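Local coordinates for protein 361aa long hypothetical D-aminopeptidase (Pyrococcus horikoshii, PDB 2DRH) that is of unknown function but belongs to peptidase family S58 and may act as an aminopeptidase, at residues 248-262 / 301-315. Residues are numbered along the deposited sequence; the frame is centred on the assembly and turned at random.
Sequences APLTGRQLNRVAKRA and KALPDSVISPLFKAT
Two neighbouring helices, 252-262 and 309-315, run in roughly the same direction at 37° to each other, and Gln254, a capping-box residue, ties the start of the first to the chain leading into the second, at Leu303 and Asp305. With chi2 at -178° the Gln254 chain runs straight beyond CG, bringing its amide up to the 303-305 link between strand 298-302 and helix 309-328. NE2 gives one hydrogen to Leu303 O (2.8 Å), nearly straight, and the other to Asp305 OD1 (3.0 Å), which it meets from above the carboxylate plane. OE1, within its own segment, takes Thr251 N on a lone pair at 3.0 Å, while Gln254 N returns a weak bond to Thr251 OG1. Cut back to an alanine, this position would probably leave Leu303 O and Thr251 N without their side-chain mates and the Asp305 carboxylate to its two arginines. These sit one helical turn apart: Arg253 NH2 reaches the syn lone pair of OD2 (2.9 Å), and Arg257 NH1 forms a salt bridge to OD1 with a bent, weak hydrogen bond. Arg257 also meets Glu88 of the second subunit and Asn275 of the third, carrying the network into the tetramer. Farther along, Phe312 meets two arginines differently. Arg261 makes a cation-pi contact over one face, CZ 3.8 Å from the ring centroid, and its NH2 donates to Ala273 O of the third subunit; Phe312 CZ points at the Arg257 guanidinium face, the planes 89° apart. At the start of the segments, Leu303 N bonds to Pro249 O (3.0 Å), while Ala248 CB packs on Leu311 CD1 and Leu303 CD1, next to Tyr199 of strand 198-207.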
loop_
_atom_site.group_PDB
_atom_site.type_symbol
_atom_site.label_atom_id
_atom_site.label_comp_id
_atom_site.label_asym_id
_atom_site.label_seq_id
_atom_site.Cartn_x
_atom_site.Cartn_y
_atom_site.Cartn_z
ATOM N N ALA A 248 -13.422 14.971 -15.358
ATOM C CA ALA A 248 -13.207 13.802 -16.197
ATOM C C ALA A 248 -13.677 12.556 -15.448
ATOM O O ALA A 248 -13.409 12.404 -14.257
ATOM C CB ALA A 248 -11.724 13.675 -16.551
ATOM N N PRO A 249 -14.408 11.659 -16.129
ATOM C CA PRO A 249 -14.893 10.436 -15.480
ATOM C C PRO A 249 -13.731 9.487 -15.187
ATOM O O PRO A 249 -13.017 9.068 -16.097
ATOM C CB PRO A 249 -15.873 9.869 -16.504
ATOM C CG PRO A 249 -15.268 10.292 -17.806
ATOM C CD PRO A 249 -14.883 11.734 -17.523
ATOM N N LEU A 250 -13.548 9.160 -13.912
ATOM C CA LEU A 250 -12.454 8.280 -13.480
ATOM C C LEU A 250 -12.838 7.470 -12.247
ATOM O O LEU A 250 -13.484 7.982 -11.337
ATOM C CB LEU A 250 -11.221 9.111 -13.145
ATOM C CG LEU A 250 -10.618 10.038 -14.201
ATOM C CD1 LEU A 250 -9.713 11.062 -13.508
ATOM C CD2 LEU A 250 -9.847 9.238 -15.231
ATOM N N THR A 251 -12.432 6.205 -12.220
ATOM C CA THR A 251 -12.725 5.334 -11.091
ATOM C C THR A 251 -11.792 5.692 -9.928
ATOM O O THR A 251 -10.883 6.510 -10.084
ATOM C CB THR A 251 -12.501 3.867 -11.464
ATOM O OG1 THR A 251 -11.095 3.622 -11.629
ATOM C CG2 THR A 251 -13.232 3.538 -12.786
ATOM N N GLY A 252 -12.032 5.092 -8.767
ATOM C CA GLY A 252 -11.199 5.354 -7.606
ATOM C C GLY A 252 -9.735 5.071 -7.895
ATOM O O GLY A 252 -8.870 5.901 -7.619
ATOM N N ARG A 253 -9.461 3.908 -8.472
ATOM C CA ARG A 253 -8.095 3.516 -8.801
ATOM C C ARG A 253 -7.399 4.575 -9.636
ATOM O O ARG A 253 -6.252 4.944 -9.365
ATOM C CB ARG A 253 -8.090 2.187 -9.563
ATOM C CG ARG A 253 -6.710 1.767 -10.066
ATOM C CD ARG A 253 -6.825 0.534 -10.934
ATOM N NE ARG A 253 -7.787 0.768 -12.009
ATOM C CZ ARG A 253 -7.532 1.501 -13.085
ATOM N NH1 ARG A 253 -6.340 2.064 -13.235
ATOM N NH2 ARG A 253 -8.469 1.675 -14.006
ATOM N N GLN A 254 -8.099 5.062 -10.656
ATOM C CA GLN A 254 -7.559 6.082 -11.546
ATOM C C GLN A 254 -7.311 7.391 -10.819
ATOM O O GLN A 254 -6.378 8.118 -11.144
ATOM C CB GLN A 254 -8.522 6.319 -12.720
ATOM C CG GLN A 254 -8.642 5.124 -13.644
ATOM C CD GLN A 254 -9.553 5.384 -14.833
ATOM O OE1 GLN A 254 -10.748 5.647 -14.668
ATOM N NE2 GLN A 254 -8.989 5.312 -16.036
ATOM N N LEU A 255 -8.153 7.700 -9.840
ATOM C CA LEU A 255 -7.984 8.933 -9.089
ATOM C C LEU A 255 -6.766 8.829 -8.153
ATOM O O LEU A 255 -6.167 9.843 -7.798
ATOM C CB LEU A 255 -9.277 9.267 -8.335
ATOM C CG LEU A 255 -10.399 9.735 -9.298
ATOM C CD1 LEU A 255 -11.771 9.645 -8.647
ATOM C CD2 LEU A 255 -10.113 11.163 -9.739
ATOM N N ASN A 256 -6.392 7.612 -7.765
ATOM C CA ASN A 256 -5.202 7.441 -6.931
ATOM C C ASN A 256 -4.008 7.749 -7.827
ATOM O O ASN A 256 -3.027 8.343 -7.383
ATOM C CB ASN A 256 -5.075 6.011 -6.400
ATOM C CG ASN A 256 -5.900 5.778 -5.152
ATOM O OD1 ASN A 256 -6.045 6.672 -4.316
ATOM N ND2 ASN A 256 -6.425 4.567 -5.007
ATOM N N ARG A 257 -4.109 7.364 -9.100
ATOM C CA ARG A 257 -3.031 7.616 -10.052
ATOM C C ARG A 257 -2.878 9.123 -10.236
ATOM O O ARG A 257 -1.767 9.655 -10.208
ATOM C CB ARG A 257 -3.329 6.947 -11.403
ATOM C CG ARG A 257 -3.600 5.443 -11.332
ATOM C CD ARG A 257 -3.779 4.841 -12.726
ATOM N NE ARG A 257 -2.506 4.651 -13.427
ATOM C CZ ARG A 257 -2.385 4.518 -14.747
ATOM N NH1 ARG A 257 -3.464 4.562 -15.521
ATOM N NH2 ARG A 257 -1.187 4.326 -15.295
ATOM N N VAL A 258 -4.002 9.810 -10.424
ATOM C CA VAL A 258 -4.001 11.255 -10.593
ATOM C C VAL A 258 -3.348 11.931 -9.380
ATOM O O VAL A 258 -2.515 12.818 -9.526
ATOM C CB VAL A 258 -5.460 11.786 -10.768
ATOM C CG1 VAL A 258 -5.489 13.290 -10.642
ATOM C CG2 VAL A 258 -6.014 11.359 -12.148
ATOM N N ALA A 259 -3.728 11.507 -8.181
ATOM C CA ALA A 259 -3.166 12.090 -6.970
ATOM C C ALA A 259 -1.630 12.053 -6.993
ATOM O O ALA A 259 -0.974 13.025 -6.623
ATOM C CB ALA A 259 -3.708 11.357 -5.740
ATOM N N LYS A 260 -1.063 10.939 -7.448
ATOM C CA LYS A 260 0.391 10.781 -7.520
ATOM C C LYS A 260 1.084 11.769 -8.453
ATOM O O LYS A 260 2.239 12.138 -8.232
ATOM C CB LYS A 260 0.754 9.372 -7.994
ATOM C CG LYS A 260 0.683 8.285 -6.952
ATOM C CD LYS A 260 1.307 7.005 -7.501
ATOM C CE LYS A 260 1.235 5.859 -6.499
ATOM N NZ LYS A 260 1.830 4.627 -7.078
ATOM N N ARG A 261 0.384 12.178 -9.507
ATOM C CA ARG A 261 0.942 13.091 -10.488
ATOM C C ARG A 261 1.132 14.493 -9.933
ATOM O O ARG A 261 1.904 15.294 -10.475
ATOM C CB ARG A 261 0.051 13.105 -11.740
ATOM C CG ARG A 261 -0.054 11.737 -12.407
ATOM C CD ARG A 261 1.339 11.164 -12.692
ATOM N NE ARG A 261 1.310 9.893 -13.413
ATOM C CZ ARG A 261 0.983 8.725 -12.877
ATOM N NH1 ARG A 261 0.650 8.640 -11.599
ATOM N NH2 ARG A 261 1.000 7.634 -13.622
ATOM N N ALA A 262 0.438 14.785 -8.844
ATOM C CA ALA A 262 0.562 16.084 -8.207
ATOM C C ALA A 262 1.985 16.263 -7.677
ATOM O O ALA A 262 2.483 17.385 -7.582
ATOM C CB ALA A 262 -0.439 16.203 -7.058
ATOM N N LYS A 301 -19.020 5.935 -15.244
ATOM C CA LYS A 301 -18.448 6.452 -16.483
ATOM C C LYS A 301 -16.959 6.560 -16.192
ATOM O O LYS A 301 -16.575 7.023 -15.119
ATOM C CB LYS A 301 -18.998 7.843 -16.812
ATOM C CG LYS A 301 -20.482 7.881 -17.166
ATOM C CD LYS A 301 -20.953 9.316 -17.400
ATOM C CE LYS A 301 -20.687 10.183 -16.171
ATOM N NZ LYS A 301 -21.169 11.585 -16.318
ATOM N N ALA A 302 -16.126 6.140 -17.138
ATOM C CA ALA A 302 -14.687 6.196 -16.936
ATOM C C ALA A 302 -13.883 6.137 -18.228
ATOM O O ALA A 302 -14.179 5.357 -19.134
ATOM C CB ALA A 302 -14.255 5.061 -16.012
ATOM N N LEU A 303 -12.856 6.971 -18.296
ATOM C CA LEU A 303 -11.972 7.013 -19.449
ATOM C C LEU A 303 -11.007 5.841 -19.383
ATOM O O LEU A 303 -10.539 5.475 -18.305
ATOM C CB LEU A 303 -11.162 8.311 -19.450
ATOM C CG LEU A 303 -11.926 9.628 -19.615
ATOM C CD1 LEU A 303 -11.031 10.786 -19.229
ATOM C CD2 LEU A 303 -12.408 9.765 -21.052
ATOM N N PRO A 304 -10.704 5.227 -20.535
ATOM C CA PRO A 304 -9.769 4.101 -20.533
ATOM C C PRO A 304 -8.391 4.646 -20.182
ATOM O O PRO A 304 -7.992 5.694 -20.687
ATOM C CB PRO A 304 -9.845 3.590 -21.969
ATOM C CG PRO A 304 -10.138 4.843 -22.746
ATOM C CD PRO A 304 -11.196 5.500 -21.898
ATOM N N ASP A 305 -7.668 3.944 -19.318
ATOM C CA ASP A 305 -6.344 4.393 -18.899
ATOM C C ASP A 305 -5.406 4.793 -20.028
ATOM O O ASP A 305 -4.558 5.660 -19.857
ATOM C CB ASP A 305 -5.684 3.317 -18.032
ATOM C CG ASP A 305 -6.320 3.218 -16.669
ATOM O OD1 ASP A 305 -6.178 4.173 -15.883
ATOM O OD2 ASP A 305 -6.979 2.197 -16.383
ATOM N N SER A 306 -5.571 4.177 -21.190
ATOM C CA SER A 306 -4.709 4.473 -22.331
ATOM C C SER A 306 -4.853 5.898 -22.869
ATOM O O SER A 306 -4.004 6.360 -23.635
ATOM C CB SER A 306 -4.987 3.488 -23.468
ATOM O OG SER A 306 -6.268 3.723 -24.029
ATOM N N VAL A 307 -5.908 6.604 -22.476
ATOM C CA VAL A 307 -6.091 7.964 -22.976
ATOM C C VAL A 307 -6.003 9.070 -21.926
ATOM O O VAL A 307 -6.304 10.226 -22.227
ATOM C CB VAL A 307 -7.458 8.117 -23.708
ATOM C CG1 VAL A 307 -7.624 7.010 -24.744
ATOM C CG2 VAL A 307 -8.592 8.101 -22.709
ATOM N N ILE A 308 -5.567 8.746 -20.710
ATOM C CA ILE A 308 -5.521 9.772 -19.674
ATOM C C ILE A 308 -4.196 10.446 -19.334
ATOM O O ILE A 308 -4.125 11.195 -18.358
ATOM C CB ILE A 308 -6.135 9.246 -18.365
ATOM C CG1 ILE A 308 -5.298 8.086 -17.819
ATOM C CG2 ILE A 308 -7.571 8.802 -18.613
ATOM C CD1 ILE A 308 -5.908 7.434 -16.588
ATOM N N SER A 309 -3.155 10.213 -20.124
ATOM C CA SER A 309 -1.862 10.835 -19.839
ATOM C C SER A 309 -1.961 12.363 -19.820
ATOM O O SER A 309 -1.279 13.029 -19.027
ATOM C CB SER A 309 -0.809 10.364 -20.844
ATOM O OG SER A 309 -0.546 8.980 -20.666
ATOM N N PRO A 310 -2.814 12.945 -20.690
ATOM C CA PRO A 310 -2.955 14.400 -20.697
ATOM C C PRO A 310 -3.413 14.891 -19.324
ATOM O O PRO A 310 -2.986 15.951 -18.863
ATOM C CB PRO A 310 -4.005 14.632 -21.782
ATOM C CG PRO A 310 -3.696 13.553 -22.754
ATOM C CD PRO A 310 -3.511 12.357 -21.851
ATOM N N LEU A 311 -4.277 14.121 -18.665
ATOM C CA LEU A 311 -4.750 14.516 -17.343
ATOM C C LEU A 311 -3.601 14.427 -16.317
ATOM O O LEU A 311 -3.540 15.218 -15.375
ATOM C CB LEU A 311 -5.934 13.639 -16.910
ATOM C CG LEU A 311 -7.206 13.723 -17.779
ATOM C CD1 LEU A 311 -8.149 12.594 -17.424
ATOM C CD2 LEU A 311 -7.899 15.061 -17.582
ATOM N N PHE A 312 -2.695 13.470 -16.499
ATOM C CA PHE A 312 -1.554 13.342 -15.586
ATOM C C PHE A 312 -0.667 14.579 -15.727
ATOM O O PHE A 312 -0.199 15.141 -14.736
ATOM C CB PHE A 312 -0.713 12.102 -15.913
ATOM C CG PHE A 312 -1.368 10.792 -15.560
ATOM C CD1 PHE A 312 -2.561 10.747 -14.851
ATOM C CD2 PHE A 312 -0.760 9.590 -15.923
ATOM C CE1 PHE A 312 -3.140 9.524 -14.507
ATOM C CE2 PHE A 312 -1.329 8.369 -15.585
ATOM C CZ PHE A 312 -2.520 8.337 -14.875
ATOM N N LYS A 313 -0.434 15.002 -16.966
ATOM C CA LYS A 313 0.396 16.176 -17.214
ATOM C C LYS A 313 -0.277 17.447 -16.701
ATOM O O LYS A 313 0.358 18.265 -16.030
ATOM C CB LYS A 313 0.700 16.314 -18.709
ATOM C CG LYS A 313 1.261 17.680 -19.096
ATOM C CD LYS A 313 1.664 17.735 -20.554
ATOM C CE LYS A 313 2.874 16.860 -20.806
ATOM N NZ LYS A 313 3.996 17.275 -19.929
ATOM N N ALA A 314 -1.561 17.603 -17.020
ATOM C CA ALA A 314 -2.333 18.766 -16.594
ATOM C C ALA A 314 -2.328 18.883 -15.067
ATOM O O ALA A 314 -2.308 19.978 -14.522
ATOM C CB ALA A 314 -3.782 18.655 -17.111
ATOM N N THR A 315 -2.361 17.745 -14.388
ATOM C CA THR A 315 -2.345 17.725 -12.930
ATOM C C THR A 315 -1.025 18.308 -12.436
ATOM O O THR A 315 -1.013 19.226 -11.618
ATOM C CB THR A 315 -2.489 16.281 -12.392
ATOM O OG1 THR A 315 -3.755 15.748 -12.797
ATOM C CG2 THR A 315 -2.393 16.258 -10.855
#